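Long-range contacts in ABC transporter (Caldanaerobius, PDB 4G68), which probably serves as the extracellular solute-binding component of an ABC transporter, capturing xylan-derived oligosaccharides for uptake by a thermophilic bacterium: residues Y341-L346 with P358-D363; M349-A354 with S368-L373. All coordinates share one frame; numbering follows the deposited sequence.

Both contacts fold the chain that follows helix 332-353 back onto that helix, and their centres lie about 13 Å apart. Contact 1 uses the middle of the helix and contact 2 its C-terminal end; each is partly buried, and each has a buried residue reaching in from the later segment, Trp360 from 358-363 and Val370 from 368-373. The chemistry differs. Contact 1 lays an indole over helix backbone and a lysine stem, with a charged tip nearby, whereas contact 2 is apolar, with a lysine at its solvent side. They touch where Tyr362 CD1 comes within 3.4 Å of Tyr351 CE2.

Contact 1 of 2, residues Y341-L346 with P358-D363; sequences YLAKQL and PAWKYD
An indole laid on a helix flank makes this contact: Trp360, in the loop after the short strand 357-358, packs on Ala343 and Lys344 of helix 332-353, in a protein of the bacterial extracellular solute-binding family. After the strand the chain thus turns back to touch the helix that precedes it. Lys344 CA sits 3.6 Å above the ring plane, over the centre of the indole, and the backbone N of the same residue lies over that face too. Beside them Lys344 CB makes a CH-pi contact with the six-membered ring, 3.7 Å from its centroid and 13° off the normal. The lysine chain leaves with CG anti to the backbone N (chi1 168°) and bends at chi2 (67°), which brings CD back to 3.6 Å from Trp360 CE3, so that the aliphatic stem follows the ring before the amino group passes beyond it. Ala343 CB meets the pyrrole end obliquely, 3.7 Å from Trp360 NE1. That nitrogen is buried but satisfied by a hydrogen bond to Pro149 O on strand 144-160, which fixes the turn of the indole, while Ser347 OG bonds to the backbone N of Trp360. Ile148 of the same strand also touches the indole, so helix, loop and sheet meet around it. A leucine in place of Trp360 would probably leave Pro149 O without its indole donor and open a gap over the backbone and stem of Lys344. The CB of Lys361 points away from the helix, and its NZ hydrogen-bonds Asp129 O. The amino group of Lys344 forms a salt bridge with Asp348, one turn further along its own helix, which probably steadies the charge; Lys344 NZ also lies 2.7 Å from Lys361 O.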
loop_
_atom_site.group_PDB
_atom_site.type_symbol
_atom_site.label_atom_id
_atom_site.label_comp_id
_atom_site.label_asym_id
_atom_site.label_seq_id
_atom_site.Cartn_x
_atom_site.Cartn_y
_atom_site.Cartn_z
ATOM N N TYR C 341 -16.193 -15.192 -0.629
ATOM C CA TYR C 341 -15.596 -15.951 0.507
ATOM C C TYR C 341 -14.103 -15.603 0.671
ATOM O O TYR C 341 -13.653 -15.270 1.730
ATOM C CB TYR C 341 -15.808 -17.480 0.335
ATOM C CG TYR C 341 -14.920 -18.354 1.195
ATOM C CD1 TYR C 341 -15.407 -18.886 2.399
ATOM C CD2 TYR C 341 -13.606 -18.690 0.792
ATOM C CE1 TYR C 341 -14.622 -19.715 3.198
ATOM C CE2 TYR C 341 -12.803 -19.491 1.597
ATOM C CZ TYR C 341 -13.320 -20.008 2.789
ATOM O OH TYR C 341 -12.572 -20.836 3.619
ATOM N N LEU C 342 -13.351 -15.665 -0.396
ATOM C CA LEU C 342 -11.920 -15.373 -0.308
ATOM C C LEU C 342 -11.637 -13.964 0.228
ATOM O O LEU C 342 -10.717 -13.788 1.047
ATOM C CB LEU C 342 -11.334 -15.477 -1.693
ATOM C CG LEU C 342 -11.235 -16.901 -2.225
ATOM C CD1 LEU C 342 -10.701 -16.798 -3.650
ATOM C CD2 LEU C 342 -10.307 -17.729 -1.279
ATOM N N ALA C 343 -12.418 -12.981 -0.227
ATOM C CA ALA C 343 -12.266 -11.591 0.210
ATOM C C ALA C 343 -12.465 -11.427 1.715
ATOM O O ALA C 343 -11.571 -10.900 2.398
ATOM C CB ALA C 343 -13.212 -10.692 -0.555
ATOM N N LYS C 344 -13.610 -11.910 2.222
ATOM C CA LYS C 344 -13.856 -11.923 3.669
ATOM C C LYS C 344 -12.730 -12.607 4.455
ATOM O O LYS C 344 -12.272 -12.079 5.462
ATOM C CB LYS C 344 -15.227 -12.566 4.006
ATOM C CG LYS C 344 -15.432 -12.881 5.489
ATOM C CD LYS C 344 -15.535 -11.640 6.390
ATOM C CE LYS C 344 -15.597 -12.004 7.883
ATOM N NZ LYS C 344 -15.765 -10.773 8.735
ATOM N N GLN C 345 -12.297 -13.785 4.013
ATOM C CA GLN C 345 -11.206 -14.494 4.704
ATOM C C GLN C 345 -9.865 -13.762 4.709
ATOM O O GLN C 345 -9.156 -13.811 5.721
ATOM C CB GLN C 345 -11.027 -15.927 4.178
ATOM C CG GLN C 345 -12.275 -16.815 4.345
ATOM C CD GLN C 345 -12.719 -16.954 5.793
ATOM O OE1 GLN C 345 -11.974 -17.416 6.653
ATOM N NE2 GLN C 345 -13.933 -16.536 6.067
ATOM N N LEU C 346 -9.493 -13.184 3.564
ATOM C CA LEU C 346 -8.277 -12.381 3.449
ATOM C C LEU C 346 -8.348 -11.170 4.365
ATOM O O LEU C 346 -7.342 -10.861 5.019
ATOM C CB LEU C 346 -8.043 -11.925 1.998
ATOM C CG LEU C 346 -7.570 -12.990 0.967
ATOM C CD1 LEU C 346 -7.368 -12.323 -0.392
ATOM C CD2 LEU C 346 -6.256 -13.599 1.397
ATOM N N PRO C 358 -8.488 -4.360 7.506
ATOM C CA PRO C 358 -9.643 -5.103 6.987
ATOM C C PRO C 358 -10.655 -4.195 6.307
ATOM O O PRO C 358 -10.931 -3.060 6.796
ATOM C CB PRO C 358 -10.265 -5.724 8.261
ATOM C CG PRO C 358 -9.825 -4.841 9.408
ATOM C CD PRO C 358 -8.402 -4.457 8.995
ATOM N N ALA C 359 -11.204 -4.648 5.180
ATOM C CA ALA C 359 -12.337 -3.936 4.560
ATOM C C ALA C 359 -13.666 -4.484 5.012
ATOM O O ALA C 359 -14.703 -3.772 4.933
ATOM C CB ALA C 359 -12.291 -3.946 3.028
ATOM N N TRP C 360 -13.656 -5.739 5.460
ATOM C CA TRP C 360 -14.894 -6.384 5.904
ATOM C C TRP C 360 -15.030 -6.153 7.371
ATOM O O TRP C 360 -14.017 -5.920 8.050
ATOM C CB TRP C 360 -14.838 -7.874 5.673
ATOM C CG TRP C 360 -14.936 -8.232 4.213
ATOM C CD1 TRP C 360 -14.044 -7.879 3.183
ATOM C CD2 TRP C 360 -16.029 -8.957 3.555
ATOM N NE1 TRP C 360 -14.477 -8.377 1.969
ATOM C CE2 TRP C 360 -15.685 -9.003 2.117
ATOM C CE3 TRP C 360 -17.251 -9.531 3.986
ATOM C CZ2 TRP C 360 -16.499 -9.653 1.190
ATOM C CZ3 TRP C 360 -18.053 -10.168 3.031
ATOM C CH2 TRP C 360 -17.684 -10.235 1.667
ATOM N N LYS C 361 -16.256 -6.199 7.871
ATOM C CA LYS C 361 -16.489 -5.983 9.317
ATOM C C LYS C 361 -15.844 -7.174 9.996
ATOM O O LYS C 361 -15.625 -8.198 9.356
ATOM C CB LYS C 361 -17.991 -5.883 9.668
ATOM C CG LYS C 361 -18.699 -4.735 8.970
ATOM C CD LYS C 361 -20.206 -4.880 9.045
ATOM C CE LYS C 361 -20.846 -3.522 8.775
ATOM N NZ LYS C 361 -22.330 -3.505 8.951
ATOM N N TYR C 362 -15.503 -7.016 11.266
ATOM C CA TYR C 362 -14.627 -7.949 11.921
ATOM C C TYR C 362 -15.086 -8.216 13.361
ATOM O O TYR C 362 -14.272 -8.530 14.225
ATOM C CB TYR C 362 -13.174 -7.429 11.849
ATOM C CG TYR C 362 -13.036 -5.981 12.244
ATOM C CD1 TYR C 362 -12.912 -5.613 13.597
ATOM C CD2 TYR C 362 -12.973 -4.980 11.282
ATOM C CE1 TYR C 362 -12.752 -4.298 13.962
ATOM C CE2 TYR C 362 -12.816 -3.644 11.645
ATOM C CZ TYR C 362 -12.699 -3.314 12.995
ATOM O OH TYR C 362 -12.553 -1.990 13.390
ATOM N N ASP C 363 -16.400 -8.081 13.589
ATOM C CA ASP C 363 -17.055 -8.459 14.871
ATOM C C ASP C 363 -16.872 -9.938 15.215
ATOM O O ASP C 363 -16.760 -10.291 16.395
ATOM C CB ASP C 363 -18.560 -8.158 14.815
ATOM C CG ASP C 363 -18.852 -6.718 14.449
ATOM O OD1 ASP C 363 -18.573 -5.811 15.264
ATOM O OD2 ASP C 363 -19.377 -6.495 13.336
#

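Contact 2 of 2, residues M349-A354 with S368-L373; sequences MDYLIA and SKVDPL
Apolar packing dominates here, with Val370 set between Tyr351 and Leu352 at the C-terminal end of helix 332-353. Val370 CG1 rests over one face of the Tyr351 ring, offset toward the rim, in a CH-pi contact 4.0 Å from the centroid and 22° off the normal. The same methyl lies 3.8 Å from Leu352 CD2, the two side chains crossing at about a right angle. Tyr351 sends its ring out with CG anti to the backbone N (chi1 -170°), which carries CE2 to 3.7 Å from Val370 CG1. Further out, Lys369 lies across Leu352: its CB is 3.8 Å from Leu352 CD2, and a bend at chi4 returns NZ beside the leucine methyls. No hydrogen bond joins the two segments; in 368-373 Asp371 is the N-cap of helix 372-382, and its OD2 accepts from Leu373 N at 2.9 Å. Ala354, the first residue past helix 332-353, leaves helical geometry with a positive phi. Helix 372-382 packs against the contact, Glu374 and Met378 touching Tyr351 and Ile375 touching Val370, while Val286 of helix 283-286 packs on Asp371 and Leu373.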
loop_
_atom_site.group_PDB
_atom_site.type_symbol
_atom_site.label_atom_id
_atom_site.label_comp_id
_atom_site.label_asym_id
_atom_site.label_seq_id
_atom_site.Cartn_x
_atom_site.Cartn_y
_atom_site.Cartn_z
ATOM N N MET C 349 -7.862 -12.382 7.936
ATOM C CA MET C 349 -6.463 -12.787 8.029
ATOM C C MET C 349 -5.606 -11.514 8.220
ATOM O O MET C 349 -4.810 -11.455 9.137
ATOM C CB MET C 349 -6.026 -13.511 6.736
ATOM C CG MET C 349 -4.543 -13.889 6.707
ATOM S SD MET C 349 -3.888 -14.341 5.091
ATOM C CE MET C 349 -3.603 -12.736 4.325
ATOM N N ASP C 350 -5.809 -10.513 7.351
ATOM C CA ASP C 350 -5.019 -9.240 7.316
ATOM C C ASP C 350 -5.042 -8.584 8.685
ATOM O O ASP C 350 -3.997 -8.196 9.243
ATOM C CB ASP C 350 -5.667 -8.236 6.326
ATOM C CG ASP C 350 -5.190 -8.381 4.900
ATOM O OD1 ASP C 350 -4.233 -9.167 4.647
ATOM O OD2 ASP C 350 -5.794 -7.678 4.008
ATOM N N TYR C 351 -6.256 -8.453 9.213
ATOM C CA TYR C 351 -6.500 -7.911 10.556
ATOM C C TYR C 351 -5.724 -8.655 11.668
ATOM O O TYR C 351 -5.084 -8.008 12.529
ATOM C CB TYR C 351 -8.000 -7.939 10.842
ATOM C CG TYR C 351 -8.443 -7.198 12.100
ATOM C CD1 TYR C 351 -7.888 -5.954 12.431
ATOM C CD2 TYR C 351 -9.425 -7.726 12.926
ATOM C CE1 TYR C 351 -8.282 -5.268 13.567
ATOM C CE2 TYR C 351 -9.849 -7.045 14.070
ATOM C CZ TYR C 351 -9.276 -5.819 14.379
ATOM O OH TYR C 351 -9.689 -5.146 15.502
ATOM N N LEU C 352 -5.738 -9.989 11.615
ATOM C CA LEU C 352 -5.103 -10.811 12.640
ATOM C C LEU C 352 -3.578 -10.784 12.583
ATOM O O LEU C 352 -2.921 -10.722 13.620
ATOM C CB LEU C 352 -5.594 -12.253 12.528
ATOM C CG LEU C 352 -7.019 -12.454 13.065
ATOM C CD1 LEU C 352 -7.610 -13.778 12.592
ATOM C CD2 LEU C 352 -6.955 -12.398 14.592
ATOM N N ILE C 353 -3.032 -10.804 11.371
ATOM C CA ILE C 353 -1.604 -10.858 11.153
ATOM C C ILE C 353 -0.929 -9.538 10.704
ATOM O O ILE C 353 0.300 -9.513 10.543
ATOM C CB ILE C 353 -1.214 -12.068 10.275
ATOM C CG1 ILE C 353 -1.483 -11.786 8.790
ATOM C CG2 ILE C 353 -1.962 -13.333 10.745
ATOM C CD1 ILE C 353 -1.030 -12.917 7.870
ATOM N N ALA C 354 -1.713 -8.475 10.504
ATOM C CA ALA C 354 -1.202 -7.129 10.163
ATOM C C ALA C 354 -0.561 -6.994 8.754
ATOM O O ALA C 354 0.235 -6.096 8.491
ATOM C CB ALA C 354 -0.303 -6.552 11.288
ATOM N N SER C 368 -8.459 -9.814 21.166
ATOM C CA SER C 368 -7.316 -10.143 22.001
ATOM C C SER C 368 -6.233 -10.931 21.212
ATOM O O SER C 368 -5.105 -11.117 21.693
ATOM C CB SER C 368 -7.803 -10.953 23.199
ATOM O OG SER C 368 -8.042 -12.293 22.810
ATOM N N LYS C 369 -6.616 -11.421 20.028
ATOM C CA LYS C 369 -5.729 -12.125 19.110
ATOM C C LYS C 369 -5.033 -11.170 18.112
ATOM O O LYS C 369 -4.043 -11.522 17.473
ATOM C CB LYS C 369 -6.523 -13.154 18.323
ATOM C CG LYS C 369 -5.716 -14.338 17.826
ATOM C CD LYS C 369 -6.662 -15.501 17.528
ATOM C CE LYS C 369 -6.031 -16.574 16.661
ATOM N NZ LYS C 369 -5.689 -16.032 15.326
ATOM N N VAL C 370 -5.541 -9.965 17.990
ATOM C CA VAL C 370 -4.981 -9.059 17.000
ATOM C C VAL C 370 -3.749 -8.327 17.540
ATOM O O VAL C 370 -3.686 -8.046 18.738
ATOM C CB VAL C 370 -6.051 -8.117 16.433
ATOM C CG1 VAL C 370 -7.314 -8.892 16.109
ATOM C CG2 VAL C 370 -6.370 -6.992 17.364
ATOM N N ASP C 371 -2.770 -8.061 16.667
ATOM C CA ASP C 371 -1.497 -7.557 17.151
ATOM C C ASP C 371 -1.661 -6.102 17.558
ATOM O O ASP C 371 -2.359 -5.371 16.869
ATOM C CB ASP C 371 -0.383 -7.733 16.112
ATOM C CG ASP C 371 1.001 -7.428 16.676
ATOM O OD1 ASP C 371 1.745 -8.369 17.045
ATOM O OD2 ASP C 371 1.335 -6.232 16.761
ATOM N N PRO C 372 -1.018 -5.692 18.670
ATOM C CA PRO C 372 -1.141 -4.317 19.120
ATOM C C PRO C 372 -0.771 -3.292 18.070
ATOM O O PRO C 372 -1.390 -2.239 18.034
ATOM C CB PRO C 372 -0.188 -4.236 20.316
ATOM C CG PRO C 372 -0.218 -5.613 20.890
ATOM C CD PRO C 372 -0.384 -6.546 19.705
ATOM N N LEU C 373 0.204 -3.611 17.216
ATOM C CA LEU C 373 0.654 -2.733 16.152
ATOM C C LEU C 373 -0.446 -2.496 15.100
ATOM O O LEU C 373 -0.648 -1.362 14.628
ATOM C CB LEU C 373 1.941 -3.279 15.495
ATOM C CG LEU C 373 2.652 -2.388 14.471
ATOM C CD1 LEU C 373 3.154 -1.100 15.128
ATOM C CD2 LEU C 373 3.841 -3.122 13.790
#